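Local coordinates for protein diol-dehydratase (Roseburia inulinivorans, PDB 5I2A) that is a glycyl radical enzyme that dehydrates 1,2-propanediol without vitamin B12, probably by way of a glycyl radical on its own backbone, at residues Q47-H59 with A517-C529. Residues are numbered along the deposited sequence; the frame is centred on the assembly and turned at random.
Sequences QPVVMRKARAFEH and AHAKLAPLPFESC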
loop_
_atom_site.group_PDB
_atom_site.type_symbol
_atom_site.label_atom_id
_atom_site.label_comp_id
_atom_site.label_asym_id
_atom_site.label_seq_id
_atom_site.Cartn_x
_atom_site.Cartn_y
_atom_site.Cartn_z
ATOM N N GLN A 47 -8.120 -7.177 7.640
ATOM C CA GLN A 47 -7.440 -8.088 6.728
ATOM C C GLN A 47 -6.834 -7.333 5.537
ATOM O O GLN A 47 -7.212 -6.196 5.280
ATOM C CB GLN A 47 -8.411 -9.159 6.249
ATOM C CG GLN A 47 -8.821 -10.143 7.338
ATOM C CD GLN A 47 -9.817 -11.173 6.829
ATOM O OE1 GLN A 47 -9.583 -11.821 5.809
ATOM N NE2 GLN A 47 -10.937 -11.314 7.528
ATOM N N PRO A 48 -5.885 -7.957 4.817
ATOM C CA PRO A 48 -5.298 -7.249 3.675
ATOM C C PRO A 48 -6.356 -6.936 2.622
ATOM O O PRO A 48 -7.279 -7.733 2.428
ATOM C CB PRO A 48 -4.268 -8.244 3.125
ATOM C CG PRO A 48 -4.023 -9.209 4.238
ATOM C CD PRO A 48 -5.319 -9.310 4.962
ATOM N N VAL A 49 -6.203 -5.797 1.961
ATOM C CA VAL A 49 -7.165 -5.315 0.980
ATOM C C VAL A 49 -7.549 -6.377 -0.055
ATOM O O VAL A 49 -8.725 -6.594 -0.316
ATOM C CB VAL A 49 -6.626 -4.088 0.218
ATOM C CG1 VAL A 49 -7.691 -3.566 -0.719
ATOM C CG2 VAL A 49 -6.200 -2.995 1.189
ATOM N N VAL A 50 -6.559 -7.035 -0.640
ATOM C CA VAL A 50 -6.862 -7.922 -1.741
ATOM C C VAL A 50 -7.659 -9.139 -1.246
ATOM O O VAL A 50 -8.484 -9.679 -1.980
ATOM C CB VAL A 50 -5.581 -8.354 -2.501
ATOM C CG1 VAL A 50 -4.725 -9.320 -1.680
ATOM C CG2 VAL A 50 -5.959 -8.975 -3.831
ATOM N N MET A 51 -7.428 -9.553 -0.001
ATOM C CA MET A 51 -8.195 -10.650 0.586
ATOM C C MET A 51 -9.627 -10.184 0.836
ATOM O O MET A 51 -10.586 -10.925 0.607
ATOM C CB MET A 51 -7.554 -11.148 1.887
ATOM C CG MET A 51 -8.352 -12.257 2.583
ATOM S SD MET A 51 -8.668 -13.702 1.540
ATOM C CE MET A 51 -6.994 -14.248 1.181
ATOM N N ARG A 52 -9.776 -8.941 1.271
ATOM C CA ARG A 52 -11.111 -8.398 1.475
ATOM C C ARG A 52 -11.886 -8.334 0.152
ATOM O O ARG A 52 -13.090 -8.599 0.142
ATOM C CB ARG A 52 -11.046 -7.020 2.125
ATOM C CG ARG A 52 -10.353 -7.033 3.507
ATOM C CD ARG A 52 -10.394 -5.662 4.159
ATOM N NE ARG A 52 -11.724 -5.313 4.646
ATOM C CZ ARG A 52 -12.096 -4.079 4.972
ATOM N NH1 ARG A 52 -11.249 -3.068 4.841
ATOM N NH2 ARG A 52 -13.320 -3.848 5.422
ATOM N N LYS A 53 -11.203 -8.005 -0.950
ATOM C CA LYS A 53 -11.865 -7.941 -2.269
ATOM C C LYS A 53 -12.328 -9.335 -2.710
ATOM O O LYS A 53 -13.418 -9.490 -3.254
ATOM C CB LYS A 53 -10.938 -7.359 -3.352
ATOM C CG LYS A 53 -10.426 -5.947 -3.116
ATOM C CD LYS A 53 -11.497 -4.917 -3.274
ATOM C CE LYS A 53 -11.942 -4.835 -4.731
ATOM N NZ LYS A 53 -13.144 -4.003 -4.836
ATOM N N ALA A 54 -11.477 -10.333 -2.483
ATOM C CA ALA A 54 -11.789 -11.719 -2.830
ATOM C C ALA A 54 -12.995 -12.200 -2.045
ATOM O O ALA A 54 -13.914 -12.789 -2.616
ATOM C CB ALA A 54 -10.599 -12.628 -2.576
ATOM N N ARG A 55 -12.994 -11.921 -0.743
ATOM C CA ARG A 55 -14.093 -12.311 0.125
ATOM C C ARG A 55 -15.382 -11.582 -0.252
ATOM O O ARG A 55 -16.450 -12.155 -0.178
ATOM C CB ARG A 55 -13.750 -12.047 1.598
ATOM C CG ARG A 55 -12.673 -12.979 2.156
ATOM C CD ARG A 55 -13.172 -14.404 2.279
ATOM N NE ARG A 55 -12.182 -15.271 2.918
ATOM C CZ ARG A 55 -12.177 -16.595 2.812
ATOM N NH1 ARG A 55 -13.110 -17.202 2.085
ATOM N NH2 ARG A 55 -11.240 -17.311 3.424
ATOM N N ALA A 56 -15.282 -10.321 -0.650
ATOM C CA ALA A 56 -16.478 -9.595 -1.046
ATOM C C ALA A 56 -17.029 -10.161 -2.375
ATOM O O ALA A 56 -18.224 -10.351 -2.515
ATOM C CB ALA A 56 -16.191 -8.110 -1.152
ATOM N N PHE A 57 -16.142 -10.457 -3.322
ATOM C CA PHE A 57 -16.528 -11.060 -4.601
ATOM C C PHE A 57 -17.202 -12.397 -4.313
ATOM O O PHE A 57 -18.250 -12.706 -4.861
ATOM C CB PHE A 57 -15.298 -11.230 -5.497
ATOM C CG PHE A 57 -15.585 -11.708 -6.910
ATOM C CD1 PHE A 57 -16.485 -11.047 -7.729
ATOM C CD2 PHE A 57 -14.876 -12.784 -7.439
ATOM C CE1 PHE A 57 -16.701 -11.467 -9.039
ATOM C CE2 PHE A 57 -15.075 -13.202 -8.748
ATOM C CZ PHE A 57 -15.987 -12.539 -9.548
ATOM N N GLU A 58 -16.605 -13.170 -3.416
ATOM C CA GLU A 58 -17.200 -14.427 -2.993
ATOM C C GLU A 58 -18.595 -14.218 -2.391
ATOM O O GLU A 58 -19.536 -14.912 -2.755
ATOM C CB GLU A 58 -16.287 -15.127 -1.997
ATOM C CG GLU A 58 -16.901 -16.316 -1.261
ATOM C CD GLU A 58 -15.946 -16.851 -0.202
ATOM O OE1 GLU A 58 -15.710 -16.137 0.781
ATOM O OE2 GLU A 58 -15.405 -17.955 -0.368
ATOM N N HIS A 59 -18.724 -13.246 -1.497
ATOM C CA HIS A 59 -19.988 -13.017 -0.816
ATOM C C HIS A 59 -21.055 -12.523 -1.788
ATOM O O HIS A 59 -22.221 -12.888 -1.671
ATOM C CB HIS A 59 -19.816 -12.016 0.314
ATOM C CG HIS A 59 -20.977 -11.963 1.256
ATOM N ND1 HIS A 59 -21.371 -13.044 2.012
ATOM C CD2 HIS A 59 -21.806 -10.947 1.590
ATOM C CE1 HIS A 59 -22.404 -12.701 2.760
ATOM N NE2 HIS A 59 -22.683 -11.433 2.526
ATOM N N ALA A 517 -4.950 5.172 -6.437
ATOM C CA ALA A 517 -6.152 4.826 -5.684
ATOM C C ALA A 517 -6.623 3.396 -6.001
ATOM O O ALA A 517 -6.925 2.632 -5.083
ATOM C CB ALA A 517 -7.274 5.843 -5.946
ATOM N N HIS A 518 -6.658 3.015 -7.280
ATOM C CA HIS A 518 -7.028 1.634 -7.615
ATOM C C HIS A 518 -6.015 0.610 -7.076
ATOM O O HIS A 518 -6.409 -0.445 -6.573
ATOM C CB HIS A 518 -7.219 1.458 -9.130
ATOM C CG HIS A 518 -8.494 2.072 -9.635
ATOM N ND1 HIS A 518 -9.721 1.459 -9.495
ATOM C CD2 HIS A 518 -8.739 3.266 -10.226
ATOM C CE1 HIS A 518 -10.662 2.245 -9.980
ATOM N NE2 HIS A 518 -10.094 3.346 -10.436
ATOM N N ALA A 519 -4.727 0.923 -7.181
ATOM C CA ALA A 519 -3.676 0.027 -6.704
ATOM C C ALA A 519 -3.830 -0.253 -5.218
ATOM O O ALA A 519 -3.631 -1.368 -4.775
ATOM C CB ALA A 519 -2.277 0.618 -6.986
ATOM N N LYS A 520 -4.215 0.763 -4.458
ATOM C CA LYS A 520 -4.225 0.644 -3.010
ATOM C C LYS A 520 -5.530 0.090 -2.480
ATOM O O LYS A 520 -5.534 -0.657 -1.516
ATOM C CB LYS A 520 -3.915 2.006 -2.371
ATOM C CG LYS A 520 -2.443 2.443 -2.621
ATOM C CD LYS A 520 -2.154 3.841 -2.111
ATOM C CE LYS A 520 -0.667 4.231 -2.293
ATOM N NZ LYS A 520 0.237 3.393 -1.488
ATOM N N LEU A 521 -6.639 0.430 -3.121
ATOM C CA LEU A 521 -7.935 0.092 -2.560
ATOM C C LEU A 521 -8.735 -0.923 -3.385
ATOM O O LEU A 521 -9.628 -1.566 -2.857
ATOM C CB LEU A 521 -8.761 1.372 -2.364
ATOM C CG LEU A 521 -8.230 2.364 -1.317
ATOM C CD1 LEU A 521 -9.121 3.611 -1.230
ATOM C CD2 LEU A 521 -8.118 1.689 0.062
ATOM N N ALA A 522 -8.423 -1.078 -4.668
ATOM C CA ALA A 522 -9.229 -1.975 -5.490
ATOM C C ALA A 522 -8.445 -2.928 -6.412
ATOM O O ALA A 522 -8.697 -2.953 -7.613
ATOM C CB ALA A 522 -10.224 -1.138 -6.333
ATOM N N PRO A 523 -7.514 -3.728 -5.848
ATOM C CA PRO A 523 -6.916 -4.805 -6.642
ATOM C C PRO A 523 -7.977 -5.861 -6.943
ATOM O O PRO A 523 -8.855 -6.085 -6.120
ATOM C CB PRO A 523 -5.822 -5.355 -5.732
ATOM C CG PRO A 523 -6.381 -5.145 -4.338
ATOM C CD PRO A 523 -7.143 -3.822 -4.422
ATOM N N LEU A 524 -7.910 -6.479 -8.114
ATOM C CA LEU A 524 -8.944 -7.411 -8.539
ATOM C C LEU A 524 -8.351 -8.775 -8.788
ATOM O O LEU A 524 -7.740 -9.010 -9.818
ATOM C CB LEU A 524 -9.637 -6.899 -9.796
ATOM C CG LEU A 524 -10.198 -5.484 -9.730
ATOM C CD1 LEU A 524 -10.799 -5.093 -11.079
ATOM C CD2 LEU A 524 -11.244 -5.380 -8.613
ATOM N N PRO A 525 -8.512 -9.685 -7.830
ATOM C CA PRO A 525 -7.890 -10.996 -8.021
ATOM C C PRO A 525 -8.491 -11.796 -9.169
ATOM O O PRO A 525 -7.730 -12.517 -9.799
ATOM C CB PRO A 525 -8.117 -11.703 -6.678
ATOM C CG PRO A 525 -9.074 -10.850 -5.929
ATOM C CD PRO A 525 -8.989 -9.473 -6.459
ATOM N N PHE A 526 -9.784 -11.675 -9.465
ATOM C CA PHE A 526 -10.308 -12.533 -10.531
ATOM C C PHE A 526 -9.889 -12.049 -11.923
ATOM O O PHE A 526 -9.373 -12.834 -12.726
ATOM C CB PHE A 526 -11.840 -12.694 -10.486
ATOM C CG PHE A 526 -12.320 -13.763 -11.431
ATOM C CD1 PHE A 526 -11.939 -15.090 -11.226
ATOM C CD2 PHE A 526 -13.064 -13.444 -12.563
ATOM C CE1 PHE A 526 -12.321 -16.095 -12.113
ATOM C CE2 PHE A 526 -13.463 -14.444 -13.455
ATOM C CZ PHE A 526 -13.084 -15.771 -13.231
ATOM N N GLU A 527 -10.098 -10.772 -12.219
ATOM C CA GLU A 527 -9.586 -10.222 -13.475
ATOM C C GLU A 527 -8.066 -10.453 -13.610
ATOM O O GLU A 527 -7.582 -10.826 -14.678
ATOM C CB GLU A 527 -9.911 -8.739 -13.588
ATOM C CG GLU A 527 -9.601 -8.128 -14.957
ATOM C CD GLU A 527 -8.209 -7.536 -15.054
ATOM O OE1 GLU A 527 -7.561 -7.345 -14.003
ATOM O OE2 GLU A 527 -7.765 -7.253 -16.189
ATOM N N SER A 528 -7.324 -10.280 -12.521
ATOM C CA SER A 528 -5.865 -10.420 -12.582
ATOM C C SER A 528 -5.404 -11.838 -12.937
ATOM O O SER A 528 -4.422 -12.006 -13.662
ATOM C CB SER A 528 -5.211 -9.998 -11.254
ATOM O OG SER A 528 -5.391 -8.618 -11.009
ATOM N N CYS A 529 -6.107 -12.853 -12.441
ATOM C CA CYS A 529 -5.621 -14.213 -12.619
ATOM C C CYS A 529 -5.722 -14.630 -14.081
ATOM O O CYS A 529 -5.053 -15.561 -14.505
ATOM C CB CYS A 529 -6.377 -15.211 -11.725
ATOM S SG CYS A 529 -8.065 -15.688 -12.211
HETATM O O HOH W 1 -12.501 -1.647 -3.289
#
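Lys53 lies with its methylene chain along the turn 521-524: CG rests 3.4 Å from Pro523 O, and CE meets Leu524 CD2 at 4.0 Å. Bends at chi2 (-71°) and chi3 curl the chain past that carbonyl and bring NZ to a water 2.9 Å away, which in turn donates to Leu521 O. This water bridge ties the ammonium group to the end of helix 489-521, no direct hydrogen bond joining the two segments. With alanine in place of Lys53 the water would probably lose its ammonium donor, and a gap would be likely to open beside Pro523 and Leu524. One turn earlier, Val49 sets CG1 3.5 Å from Leu521 O, while Val50 CB packs on Pro523 CG at 3.8 Å. Pro525 touches Val50 CG2 with CD and Ala54 CB with CG, and Phe57 closes the row, its CE2 3.7 Å from Phe526 CB with the ring planes tilted by 31°. Behind this shell, Leu524, at the N-cap position of helix 525-529, has its O gripped by Ser528 N and Ser528 OG from opposite faces of the carbonyl plane, while Gln542 OE1 accepts from its N. Glu279 of helix 262-279 accepts from Phe526 N and Glu527 N. Helix 49-59 thus runs steeply across the loop 522-524, its axis at 79° to that of 517-521, with helices 32-43 and 200-233 packed on its other flanks.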